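Local structure of mandelate racemase/muconate lactonizing enzyme family protein (Bradyrhizobium sp. ORS 278, 3TOY) at residues Gly278-Ile283 against Ala308-Ala313; Thr302-Val307 against Ala328-Val333. The protein belongs to the mandelate racemase/muconate lactonizing enzyme family of the enolase superfamily, combining an N-terminal domain with a C-terminal beta/alpha-barrel domain. All blocks are in the same frame, centred on the assembly; numbering follows the deposited sequence.

Contact 1: Gly278-Ile283 against Ala308-Ala313; sequences GFAEAI and AGQADA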
loop_
_atom_site.group_PDB
_atom_site.type_symbol
_atom_site.label_atom_id
_atom_site.label_comp_id
_atom_site.label_asym_id
_atom_site.label_seq_id
_atom_site.Cartn_x
_atom_site.Cartn_y
_atom_site.Cartn_z
ATOM N N GLY A 278 -7.962 22.247 1.921
ATOM C CA GLY A 278 -7.705 21.764 3.280
ATOM C C GLY A 278 -8.521 20.515 3.567
ATOM O O GLY A 278 -8.040 19.582 4.217
ATOM N N PHE A 279 -9.763 20.501 3.088
ATOM C CA PHE A 279 -10.589 19.305 3.218
ATOM C C PHE A 279 -10.097 18.170 2.339
ATOM O O PHE A 279 -10.102 17.013 2.783
ATOM C CB PHE A 279 -12.066 19.631 2.972
ATOM C CG PHE A 279 -12.687 20.244 4.173
ATOM C CD1 PHE A 279 -13.261 19.439 5.127
ATOM C CD2 PHE A 279 -12.549 21.617 4.426
ATOM C CE1 PHE A 279 -13.761 19.974 6.302
ATOM C CE2 PHE A 279 -13.062 22.172 5.610
ATOM C CZ PHE A 279 -13.660 21.354 6.551
ATOM N N ALA A 280 -9.687 18.484 1.110
ATOM C CA ALA A 280 -9.177 17.420 0.215
ATOM C C ALA A 280 -7.972 16.691 0.826
ATOM O O ALA A 280 -7.901 15.451 0.775
ATOM C CB ALA A 280 -8.821 17.953 -1.200
ATOM N N GLU A 281 -7.029 17.432 1.394
ATOM C CA GLU A 281 -5.891 16.782 2.079
ATOM C C GLU A 281 -6.286 15.979 3.328
ATOM O O GLU A 281 -5.752 14.864 3.575
ATOM C CB GLU A 281 -4.781 17.783 2.427
ATOM C CG GLU A 281 -4.153 18.509 1.202
ATOM C CD GLU A 281 -3.561 17.562 0.139
ATOM O OE1 GLU A 281 -3.270 16.375 0.432
ATOM O OE2 GLU A 281 -3.389 18.010 -1.013
ATOM N N ALA A 282 -7.190 16.521 4.134
ATOM C CA ALA A 282 -7.697 15.770 5.294
ATOM C C ALA A 282 -8.361 14.461 4.899
ATOM O O ALA A 282 -8.163 13.436 5.546
ATOM C CB ALA A 282 -8.670 16.629 6.132
ATOM N N ILE A 283 -9.138 14.492 3.833
ATOM C CA ILE A 283 -9.857 13.301 3.358
ATOM C C ILE A 283 -8.863 12.314 2.769
ATOM O O ILE A 283 -8.988 11.091 2.969
ATOM C CB ILE A 283 -10.951 13.683 2.337
ATOM C CG1 ILE A 283 -12.085 14.421 3.079
ATOM C CG2 ILE A 283 -11.488 12.463 1.614
ATOM C CD1 ILE A 283 -13.148 15.106 2.163
ATOM N N ALA A 308 -18.975 19.838 -0.172
ATOM C CA ALA A 308 -20.121 18.951 -0.126
ATOM C C ALA A 308 -19.951 17.833 -1.170
ATOM O O ALA A 308 -20.348 16.701 -0.921
ATOM C CB ALA A 308 -21.415 19.717 -0.397
ATOM N N GLY A 309 -19.376 18.172 -2.326
ATOM C CA GLY A 309 -19.148 17.168 -3.399
ATOM C C GLY A 309 -18.086 16.161 -2.950
ATOM O O GLY A 309 -18.227 14.948 -3.157
ATOM N N GLN A 310 -17.031 16.661 -2.329
ATOM C CA GLN A 310 -15.971 15.815 -1.796
ATOM C C GLN A 310 -16.523 14.878 -0.736
ATOM O O GLN A 310 -16.193 13.698 -0.713
ATOM C CB GLN A 310 -14.885 16.657 -1.129
ATOM C CG GLN A 310 -14.072 17.562 -2.059
ATOM C CD GLN A 310 -12.953 18.227 -1.295
ATOM O OE1 GLN A 310 -12.275 17.578 -0.508
ATOM N NE2 GLN A 310 -12.764 19.539 -1.501
ATOM N N ALA A 311 -17.353 15.403 0.165
ATOM C CA ALA A 311 -17.901 14.564 1.245
ATOM C C ALA A 311 -18.817 13.468 0.722
ATOM O O ALA A 311 -18.811 12.336 1.234
ATOM C CB ALA A 311 -18.609 15.432 2.321
ATOM N N ASP A 312 -19.608 13.793 -0.294
ATOM C CA ASP A 312 -20.434 12.789 -0.934
ATOM C C ASP A 312 -19.530 11.701 -1.510
ATOM O O ASP A 312 -19.770 10.512 -1.290
ATOM C CB ASP A 312 -21.281 13.424 -2.038
ATOM C CG ASP A 312 -22.205 12.432 -2.712
ATOM O OD1 ASP A 312 -22.773 11.582 -2.007
ATOM O OD2 ASP A 312 -22.342 12.505 -3.950
ATOM N N ALA A 313 -18.476 12.088 -2.225
ATOM C CA ALA A 313 -17.605 11.076 -2.826
ATOM C C ALA A 313 -16.928 10.186 -1.769
ATOM O O ALA A 313 -16.740 8.990 -1.985
ATOM C CB ALA A 313 -16.535 11.728 -3.688
#

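Contact 2: Thr302-Val307 against Ala328-Val333; sequences TGWLNV and AHVLPV. With P4C (O-acetaldehydyl-hexaethylene glycol), chain H.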
loop_
_atom_site.group_PDB
_atom_site.type_symbol
_atom_site.label_atom_id
_atom_site.label_comp_id
_atom_site.label_asym_id
_atom_site.label_seq_id
_atom_site.Cartn_x
_atom_site.Cartn_y
_atom_site.Cartn_z
ATOM N N THR A 302 -19.483 29.323 -1.262
ATOM C CA THR A 302 -18.879 28.839 -2.479
ATOM C C THR A 302 -17.942 27.633 -2.162
ATOM O O THR A 302 -18.008 26.590 -2.834
ATOM C CB THR A 302 -18.103 29.973 -3.192
ATOM O OG1 THR A 302 -19.046 31.000 -3.581
ATOM C CG2 THR A 302 -17.408 29.448 -4.461
ATOM N N GLY A 303 -17.106 27.809 -1.146
ATOM C CA GLY A 303 -16.180 26.748 -0.675
ATOM C C GLY A 303 -16.949 25.547 -0.100
ATOM O O GLY A 303 -16.604 24.374 -0.374
ATOM N N TRP A 304 -17.997 25.816 0.676
ATOM C CA TRP A 304 -18.839 24.745 1.248
ATOM C C TRP A 304 -19.362 23.804 0.182
ATOM O O TRP A 304 -19.314 22.562 0.347
ATOM C CB TRP A 304 -20.027 25.338 2.024
ATOM C CG TRP A 304 -20.952 24.315 2.586
ATOM C CD1 TRP A 304 -21.840 23.571 1.904
ATOM C CD2 TRP A 304 -21.055 23.916 3.956
ATOM N NE1 TRP A 304 -22.502 22.720 2.754
ATOM C CE2 TRP A 304 -22.029 22.908 4.021
ATOM C CE3 TRP A 304 -20.397 24.297 5.128
ATOM C CZ2 TRP A 304 -22.383 22.285 5.208
ATOM C CZ3 TRP A 304 -20.741 23.674 6.304
ATOM C CH2 TRP A 304 -21.739 22.691 6.341
ATOM N N LEU A 305 -19.889 24.373 -0.910
ATOM C CA LEU A 305 -20.474 23.551 -1.971
ATOM C C LEU A 305 -19.447 22.606 -2.626
ATOM O O LEU A 305 -19.778 21.463 -2.993
ATOM C CB LEU A 305 -21.170 24.425 -3.030
ATOM C CG LEU A 305 -22.388 25.200 -2.507
ATOM C CD1 LEU A 305 -22.828 26.234 -3.553
ATOM C CD2 LEU A 305 -23.565 24.298 -2.105
ATOM N N ASN A 306 -18.218 23.066 -2.793
ATOM C CA ASN A 306 -17.129 22.222 -3.290
ATOM C C ASN A 306 -16.930 21.051 -2.323
ATOM O O ASN A 306 -16.897 19.878 -2.726
ATOM C CB ASN A 306 -15.839 23.052 -3.354
ATOM C CG ASN A 306 -14.650 22.322 -4.010
ATOM O OD1 ASN A 306 -14.247 21.194 -3.636
ATOM N ND2 ASN A 306 -14.029 23.020 -4.970
ATOM N N VAL A 307 -16.775 21.388 -1.043
ATOM C CA VAL A 307 -16.567 20.360 -0.001
ATOM C C VAL A 307 -17.761 19.385 0.109
ATOM O O VAL A 307 -17.585 18.215 0.407
ATOM C CB VAL A 307 -16.213 21.002 1.386
ATOM C CG1 VAL A 307 -16.151 19.928 2.506
ATOM C CG2 VAL A 307 -14.854 21.714 1.302
ATOM N N ALA A 328 -27.868 26.779 7.866
ATOM C CA ALA A 328 -29.178 26.259 7.539
ATOM C C ALA A 328 -29.482 26.373 6.055
ATOM O O ALA A 328 -30.333 25.676 5.550
ATOM C CB ALA A 328 -30.236 26.981 8.354
ATOM N N HIS A 329 -28.787 27.279 5.363
ATOM C CA HIS A 329 -29.018 27.459 3.938
ATOM C C HIS A 329 -28.206 26.510 3.058
ATOM O O HIS A 329 -28.561 26.296 1.899
ATOM C CB HIS A 329 -28.718 28.896 3.493
ATOM C CG HIS A 329 -29.762 29.887 3.908
ATOM N ND1 HIS A 329 -30.795 30.268 3.076
ATOM C CD2 HIS A 329 -29.925 30.582 5.059
ATOM C CE1 HIS A 329 -31.558 31.148 3.706
ATOM N NE2 HIS A 329 -31.049 31.363 4.909
ATOM N N VAL A 330 -27.112 25.957 3.584
ATOM C CA VAL A 330 -26.299 25.040 2.768
ATOM C C VAL A 330 -26.497 23.549 3.100
ATOM O O VAL A 330 -26.375 22.710 2.213
ATOM C CB VAL A 330 -24.782 25.398 2.774
ATOM C CG1 VAL A 330 -24.523 26.644 1.903
ATOM C CG2 VAL A 330 -24.270 25.574 4.195
ATOM N N LEU A 331 -26.841 23.228 4.342
ATOM C CA LEU A 331 -27.103 21.820 4.678
ATOM C C LEU A 331 -28.182 21.148 3.811
ATOM O O LEU A 331 -28.049 19.974 3.432
ATOM C CB LEU A 331 -27.341 21.660 6.179
ATOM C CG LEU A 331 -26.018 21.677 6.935
ATOM C CD1 LEU A 331 -26.208 21.989 8.429
ATOM C CD2 LEU A 331 -25.289 20.323 6.756
ATOM N N PRO A 332 -29.256 21.891 3.451
ATOM C CA PRO A 332 -30.280 21.255 2.625
ATOM C C PRO A 332 -29.825 20.832 1.232
ATOM O O PRO A 332 -30.524 20.051 0.586
ATOM C CB PRO A 332 -31.382 22.344 2.522
ATOM C CG PRO A 332 -31.189 23.158 3.783
ATOM C CD PRO A 332 -29.679 23.224 3.933
ATOM N N VAL A 333 -28.693 21.353 0.744
ATOM C CA VAL A 333 -28.197 20.948 -0.573
ATOM C C VAL A 333 -26.896 20.137 -0.477
ATOM O O VAL A 333 -26.190 19.964 -1.471
ATOM C CB VAL A 333 -28.018 22.149 -1.521
ATOM C CG1 VAL A 333 -29.422 22.797 -1.823
ATOM C CG2 VAL A 333 -27.038 23.176 -0.922
HETATM O O1 P4C H . -22.141 19.989 -4.798
HETATM C C2 P4C H . -22.859 20.845 -3.896
HETATM C C3 P4C H . -24.347 20.879 -4.234
HETATM O O4 P4C H . -24.624 21.917 -5.181
HETATM C C5 P4C H . -25.907 22.527 -4.955
HETATM C C6 P4C H . -26.266 23.526 -6.055
HETATM O O7 P4C H . -25.513 24.729 -5.903
HETATM C C8 P4C H . -25.417 25.547 -7.074
HETATM C C9 P4C H . -24.298 26.564 -6.848
HETATM O O10 P4C H . -23.180 26.256 -7.690
HETATM C C11 P4C H . -21.952 26.827 -7.240
HETATM C C12 P4C H . -20.797 26.222 -8.035
HETATM O O13 P4C H . -20.495 24.896 -7.583
HETATM C C14 P4C H . -19.242 24.434 -8.101
HETATM C C15 P4C H . -19.082 22.943 -7.812
HETATM O O16 P4C H . -18.491 22.757 -6.523
#

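Contact 1: Gly278-Ile283 against Ala308-Ala313
Gln310 leaves its helix with CG anti to the carbonyl carbon (chi1 -66°) and runs on extended, which carries its amide to the backbone of Ala280; Ile283, with CG1 likewise anti to the carbonyl carbon, brings CD1 up beside the same side chain. The oxygen OE1 is the point of convergence. Gln310 OE1 lies 3.2 Å from Ala280 N, but the angle is too poor for a hydrogen bond, and it also packs against Ala280 CB at 3.5 Å. Ile283 CD1 is near both Gln310 OE1, at 3.7 Å, and Gln310 CB, at 4.0 Å, the two side chains passing at a slant. The other amide atom, NE2, is held by two hydrogen bonds, to Pro276 O and Asn306 OD1, which fix the rotation of the group and tie it to both helices. The two helix segments are nearly parallel, at 14°, with axes 10.4 Å apart, as fits neighbouring outer helices of a beta/alpha-barrel on either side in sequence of strand 290-291. The CB of Phe279 points toward Ala308-Ala313, 4.0 Å from Gln310 OE1, but the ring leads away from that segment to pack on Val307, on Ile291 and, edge-to-face, on Trp273. On the subunit interface, Ala280 and Gln310 both pack against Ala313 of the second subunit, while Asp312 OD2 accepts a hydrogen bond from Asn306 ND2 of that subunit.

Contact 2: Thr302-Val307 against Ala328-Val333
Trp304 and Val330 mark the nearest backbone approach, their CA atoms 7.6 Å apart, where regular helix 302-307 faces a loosely formed helical turn that passes into 3-10 geometry at Leu331 and Pro332. This is apolar packing within the barrel domain, between helix 300-314 and the segment leading toward strand 340-342. The Trp304 indole reaches across with CG anti to the backbone N (chi1 178°). Over one face sits Val330 CG2, 3.5 Å from the centroid of the five-membered ring and only 12° off its normal, a well-centred CH-pi contact. Leu331 comes instead to the edge of the indole, near its plane, placing CD2 3.8 Å from Trp304 CZ2. The ring is further fixed by a hydrogen bond from NE1 to Thr334 OG1, just beyond the valine-bearing turn. One residue along the helix, Leu305 CD2 meets Val333 CG2 at 3.8 Å. These two residues also line the pocket of an O-acetaldehydyl-hexaethylene glycol: Leu305 CD1 lies 3.6 Å from the ligand's C9 and Val333 CB 4.0 Å from its C5, while the ligand's O1 donates a weak hydrogen bond of 3.3 Å to Leu305 O.

How the contacts relate
Following the chain from the N terminus, contact 1 opens on helix 275-285, and contact 2 opens at Thr302-Val307 before contact 1 has closed. Ala308-Ala313 then closes the first loop, which contains strand 290-291, and Ala328-Val333 closes the second. The segments alternate, so the loops cross rather than nest. Helix 300-314 serves both: Trp304 and Leu305 face segment 328-333, while Val307 and Gln310 face helix 275-285, and it thereby joins three consecutive helices of the barrel domain. The centres lie about 12 Å apart, and packing links them directly: Phe279 CG approaches Val307 CG1 to 3.9 Å. Both contacts also reach the second subunit.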